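Methylxanthine N3-demethylase NdmB (Pseudomonas putida, PDB 6ICL) demethylates theobromine and other methylxanthines at N3 in bacterial caffeine breakdown, as a Rieske oxygenase with a [2Fe-2S] cluster and a non-heme iron. Local coordinates at residues Phe166-Pro169 with Asp170-Val173; Ser339-Phe342 with Arg343-His346. One frame throughout, in Å; residues are numbered along the deposited sequence.

Two short, local contacts illustrate how the place of a segment in a fold sets its chemistry. Contact 1 is a surface turn that carries the chain from a loop into strand 171-181, outermost within this chain in the seven-stranded sheet, and it rests on an asparagine that fastens backbone amides. Contact 2 is partly buried and lies within one helix, 337-355, where regular backbone bonds leave the side chains to sort themselves into an aromatic face and a charged one. The two share no element, and their nearest atoms are about 22 Å apart. Contact 1 meets no other subunit, whereas contact 2 reaches across to a residue lining the second subunit's cluster pocket.

Contact 1: residues Phe166-Pro169 with Asp170-Val173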
loop_
_atom_site.group_PDB
_atom_site.type_symbol
_atom_site.label_atom_id
_atom_site.label_comp_id
_atom_site.label_asym_id
_atom_site.label_seq_id
_atom_site.Cartn_x
_atom_site.Cartn_y
_atom_site.Cartn_z
ATOM N N PHE A 166 3.610 43.170 -5.350
ATOM C CA PHE A 166 4.727 42.248 -5.173
ATOM C C PHE A 166 5.967 42.997 -4.706
ATOM O O PHE A 166 6.714 42.502 -3.854
ATOM C CB PHE A 166 4.984 41.487 -6.480
ATOM C CG PHE A 166 5.978 40.329 -6.357
ATOM C CD1 PHE A 166 5.566 39.075 -5.910
ATOM C CD2 PHE A 166 7.308 40.496 -6.732
ATOM C CE1 PHE A 166 6.469 38.011 -5.819
ATOM C CE2 PHE A 166 8.217 39.454 -6.633
ATOM C CZ PHE A 166 7.794 38.202 -6.175
ATOM N N ASP A 167 6.161 44.224 -5.192
ATOM C CA ASP A 167 7.333 45.028 -4.879
ATOM C C ASP A 167 7.069 46.121 -3.850
ATOM O O ASP A 167 7.921 46.990 -3.662
ATOM C CB ASP A 167 7.883 45.655 -6.158
ATOM C CG ASP A 167 8.407 44.617 -7.127
ATOM O OD1 ASP A 167 9.145 43.703 -6.686
ATOM O OD2 ASP A 167 8.069 44.706 -8.327
ATOM N N ASN A 168 5.930 46.097 -3.176
ATOM C CA ASN A 168 5.586 47.122 -2.196
ATOM C C ASN A 168 6.327 46.871 -0.887
ATOM O O ASN A 168 6.002 45.927 -0.153
ATOM C CB ASN A 168 4.068 47.144 -1.981
ATOM C CG ASN A 168 3.634 48.060 -0.842
ATOM O OD1 ASN A 168 4.440 48.736 -0.205
ATOM N ND2 ASN A 168 2.338 48.079 -0.588
ATOM N N PRO A 169 7.292 47.726 -0.530
ATOM C CA PRO A 169 8.143 47.433 0.635
ATOM C C PRO A 169 7.420 47.525 1.969
ATOM O O PRO A 169 8.004 47.144 2.993
ATOM C CB PRO A 169 9.256 48.485 0.525
ATOM C CG PRO A 169 8.587 49.650 -0.118
ATOM C CD PRO A 169 7.595 49.048 -1.112
ATOM N N ASP A 170 6.180 48.007 2.008
ATOM C CA ASP A 170 5.420 47.925 3.248
ATOM C C ASP A 170 4.756 46.569 3.453
ATOM O O ASP A 170 4.170 46.342 4.519
ATOM C CB ASP A 170 4.339 49.001 3.294
ATOM C CG ASP A 170 4.903 50.391 3.487
ATOM O OD1 ASP A 170 6.000 50.531 4.073
ATOM O OD2 ASP A 170 4.237 51.342 3.045
ATOM N N MET A 171 4.816 45.674 2.473
ATOM C CA MET A 171 4.079 44.421 2.546
ATOM C C MET A 171 5.029 43.237 2.397
ATOM O O MET A 171 6.203 43.391 2.056
ATOM C CB MET A 171 2.973 44.402 1.484
ATOM C CG MET A 171 2.020 45.592 1.643
ATOM S SD MET A 171 0.542 45.524 0.623
ATOM C CE MET A 171 -0.616 44.745 1.739
ATOM N N GLN A 172 4.528 42.040 2.696
ATOM C CA GLN A 172 5.323 40.836 2.502
ATOM C C GLN A 172 4.525 39.812 1.706
ATOM O O GLN A 172 3.297 39.742 1.811
ATOM C CB GLN A 172 5.800 40.240 3.838
ATOM C CG GLN A 172 4.703 39.841 4.808
ATOM C CD GLN A 172 5.250 39.496 6.181
ATOM O OE1 GLN A 172 5.198 40.309 7.108
ATOM N NE2 GLN A 172 5.788 38.287 6.320
ATOM N N VAL A 173 5.247 39.015 0.916
ATOM C CA VAL A 173 4.660 38.132 -0.080
ATOM C C VAL A 173 4.859 36.672 0.332
ATOM O O VAL A 173 5.898 36.306 0.904
ATOM C CB VAL A 173 5.280 38.409 -1.463
ATOM C CG1 VAL A 173 4.672 37.499 -2.551
ATOM C CG2 VAL A 173 5.139 39.884 -1.821
#
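Asn168 grips the amides of both Asp170 and Met171, using its side chain for one and its backbone for the other. Its OD1 accepts a hydrogen bond from Asp170 N at 2.9 Å, with the donor standing well above the amide carbonyl plane. Its backbone O takes Met171 N, also at 2.9 Å, and this second bond closes a type I beta turn from Asn168 to Met171 with Pro169 and Asp170 at the corner. The amide can reach forward because CG is anti to the backbone N (chi1 173°), which carries the group to the carbonyl side, within reach of Asp170 N.

The tight part continues from the same amide. Asn168 ND2 lies 3.3 Å from Met171 SD and also lies against Met171 CG, while a hydrogen bond to Asp165 OD2 helps to fix which way the amide is flipped. Met171 is the buried member: its thioether chain bends away from the turn to meet Val292 and Glu294 of strand 284-294 and Arg270 of strand 270-281.

The other parts are looser. Pro169 and Asp170 are exposed at the corner, and the Asp170 carboxylate plane is turned 63° from the Asn168 amide. At the mouth of the loop, Phe166 and Val173 meet at about a right angle through a small apolar touch, the methyl CG1 of Val173 resting 3.8 Å from both CD1 and CE1 of the Phe166 ring. Val173 CG2 adds a contact with Phe166 O at 3.7 Å, and both residues remain partly exposed.

Side-chain and main-chain bonds from one asparagine thus nest an Asx turn inside a type I beta turn, here leading directly into the outermost strand, within this chain, of the antiparallel sheet in the catalytic part of this Rieske oxygenase.

Contact 2: residues Ser339-Phe342 with Arg343-His346; sequences SVQF and RKWH
Arg343 N reaches Ser339 O at 2.8 Å in a nearly straight hydrogen bond (171°), one of four successive i to i+4 bonds that make this segment regular alpha helix. Arg343 CG also packs on that carbonyl oxygen, and the chain then runs extended to the guanidinium, which forms salt bridges with Glu190 and Glu330. Beside it, Ser339 OG is hydrogen-bonded to Arg85 NH2 of the second subunit, a residue lining that subunit's [2Fe-2S] pocket.

One turn apart, Phe342 and His346 form an edge-to-face pair. The imidazole edge carrying CD2 and NE2 is set against the phenyl face, CD2 lying 3.4 Å above the ring plane toward its rim, with the two planes at 61°. The fully trans first torsion of Phe342 (chi1 180°) sends its ring out alongside His346, the two side chains pointing the same way. His346 is pinned at both nitrogens, ND1 by Tyr32 OH and NE2 by Pro255 O, while Phe342 also stacks with Trp189. With an alanine in place of Phe342, the imidazole edge would probably lose the face it leans on and Trp189 its stacking partner, opening a gap beside helix 185-192.

On the outer side, the Lys344 chain passes Gln341 NE2, with CE 3.9 Å away. The helix therefore pairs aromatic anchoring within its subunit with a charged patch of arginines and glutamates at the subunit boundary.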
loop_
_atom_site.group_PDB
_atom_site.type_symbol
_atom_site.label_atom_id
_atom_site.label_comp_id
_atom_site.label_asym_id
_atom_site.label_seq_id
_atom_site.Cartn_x
_atom_site.Cartn_y
_atom_site.Cartn_z
ATOM N N SER A 339 -19.677 35.582 -13.537
ATOM C CA SER A 339 -19.473 34.348 -14.289
ATOM C C SER A 339 -20.000 34.472 -15.720
ATOM O O SER A 339 -19.357 34.009 -16.674
ATOM C CB SER A 339 -20.148 33.200 -13.537
ATOM O OG SER A 339 -20.528 32.181 -14.415
ATOM N N VAL A 340 -21.165 35.107 -15.897
ATOM C CA VAL A 340 -21.722 35.268 -17.239
ATOM C C VAL A 340 -20.809 36.134 -18.104
ATOM O O VAL A 340 -20.523 35.801 -19.260
ATOM C CB VAL A 340 -23.154 35.841 -17.137
ATOM C CG1 VAL A 340 -23.684 36.275 -18.502
ATOM C CG2 VAL A 340 -24.069 34.802 -16.545
ATOM N N GLN A 341 -20.311 37.236 -17.553
ATOM C CA GLN A 341 -19.381 38.084 -18.305
ATOM C C GLN A 341 -18.079 37.349 -18.613
ATOM O O GLN A 341 -17.480 37.534 -19.682
ATOM C CB GLN A 341 -19.105 39.367 -17.519
ATOM C CG GLN A 341 -20.338 40.253 -17.417
ATOM C CD GLN A 341 -20.974 40.473 -18.785
ATOM O OE1 GLN A 341 -20.302 40.879 -19.739
ATOM N NE2 GLN A 341 -22.259 40.177 -18.892
ATOM N N PHE A 342 -17.637 36.495 -17.693
ATOM C CA PHE A 342 -16.446 35.682 -17.924
ATOM C C PHE A 342 -16.673 34.706 -19.073
ATOM O O PHE A 342 -15.865 34.614 -20.012
ATOM C CB PHE A 342 -16.109 34.952 -16.623
ATOM C CG PHE A 342 -14.898 34.053 -16.691
ATOM C CD1 PHE A 342 -13.613 34.589 -16.770
ATOM C CD2 PHE A 342 -15.045 32.677 -16.584
ATOM C CE1 PHE A 342 -12.494 33.749 -16.782
ATOM C CE2 PHE A 342 -13.930 31.821 -16.591
ATOM C CZ PHE A 342 -12.654 32.364 -16.687
ATOM N N ARG A 343 -17.783 33.975 -19.020
ATOM C CA ARG A 343 -18.125 33.053 -20.099
ATOM C C ARG A 343 -18.296 33.776 -21.434
ATOM O O ARG A 343 -17.841 33.285 -22.476
ATOM C CB ARG A 343 -19.393 32.291 -19.725
ATOM C CG ARG A 343 -19.207 31.456 -18.485
ATOM C CD ARG A 343 -20.430 30.702 -18.100
ATOM N NE ARG A 343 -20.114 29.851 -16.967
ATOM C CZ ARG A 343 -20.653 28.664 -16.735
ATOM N NH1 ARG A 343 -21.552 28.172 -17.567
ATOM N NH2 ARG A 343 -20.279 27.957 -15.679
ATOM N N LYS A 344 -18.933 34.953 -21.424
ATOM C CA LYS A 344 -19.102 35.724 -22.657
ATOM C C LYS A 344 -17.764 36.039 -23.294
ATOM O O LYS A 344 -17.569 35.839 -24.498
ATOM C CB LYS A 344 -19.843 37.033 -22.374
ATOM C CG LYS A 344 -21.339 36.908 -22.166
ATOM C CD LYS A 344 -22.011 38.285 -22.379
ATOM C CE LYS A 344 -23.507 38.287 -22.009
ATOM N NZ LYS A 344 -24.349 37.407 -22.878
ATOM N N TRP A 345 -16.824 36.554 -22.500
ATOM C CA TRP A 345 -15.556 36.958 -23.084
ATOM C C TRP A 345 -14.732 35.749 -23.498
ATOM O O TRP A 345 -14.054 35.796 -24.529
ATOM C CB TRP A 345 -14.788 37.852 -22.113
ATOM C CG TRP A 345 -13.753 38.701 -22.770
ATOM C CD1 TRP A 345 -13.449 38.743 -24.105
ATOM C CD2 TRP A 345 -12.888 39.640 -22.131
ATOM N NE1 TRP A 345 -12.432 39.641 -24.326
ATOM C CE2 TRP A 345 -12.075 40.209 -23.134
ATOM C CE3 TRP A 345 -12.709 40.044 -20.804
ATOM C CZ2 TRP A 345 -11.107 41.160 -22.857
ATOM C CZ3 TRP A 345 -11.746 41.007 -20.531
ATOM C CH2 TRP A 345 -10.966 41.557 -21.555
ATOM N N HIS A 346 -14.813 34.643 -22.748
ATOM C CA HIS A 346 -14.133 33.423 -23.177
ATOM C C HIS A 346 -14.666 32.957 -24.531
ATOM O O HIS A 346 -13.890 32.622 -25.429
ATOM C CB HIS A 346 -14.287 32.321 -22.119
ATOM C CG HIS A 346 -13.092 32.168 -21.232
ATOM N ND1 HIS A 346 -12.093 31.249 -21.490
ATOM C CD2 HIS A 346 -12.723 32.825 -20.103
ATOM C CE1 HIS A 346 -11.164 31.342 -20.553
ATOM N NE2 HIS A 346 -11.522 32.289 -19.699
#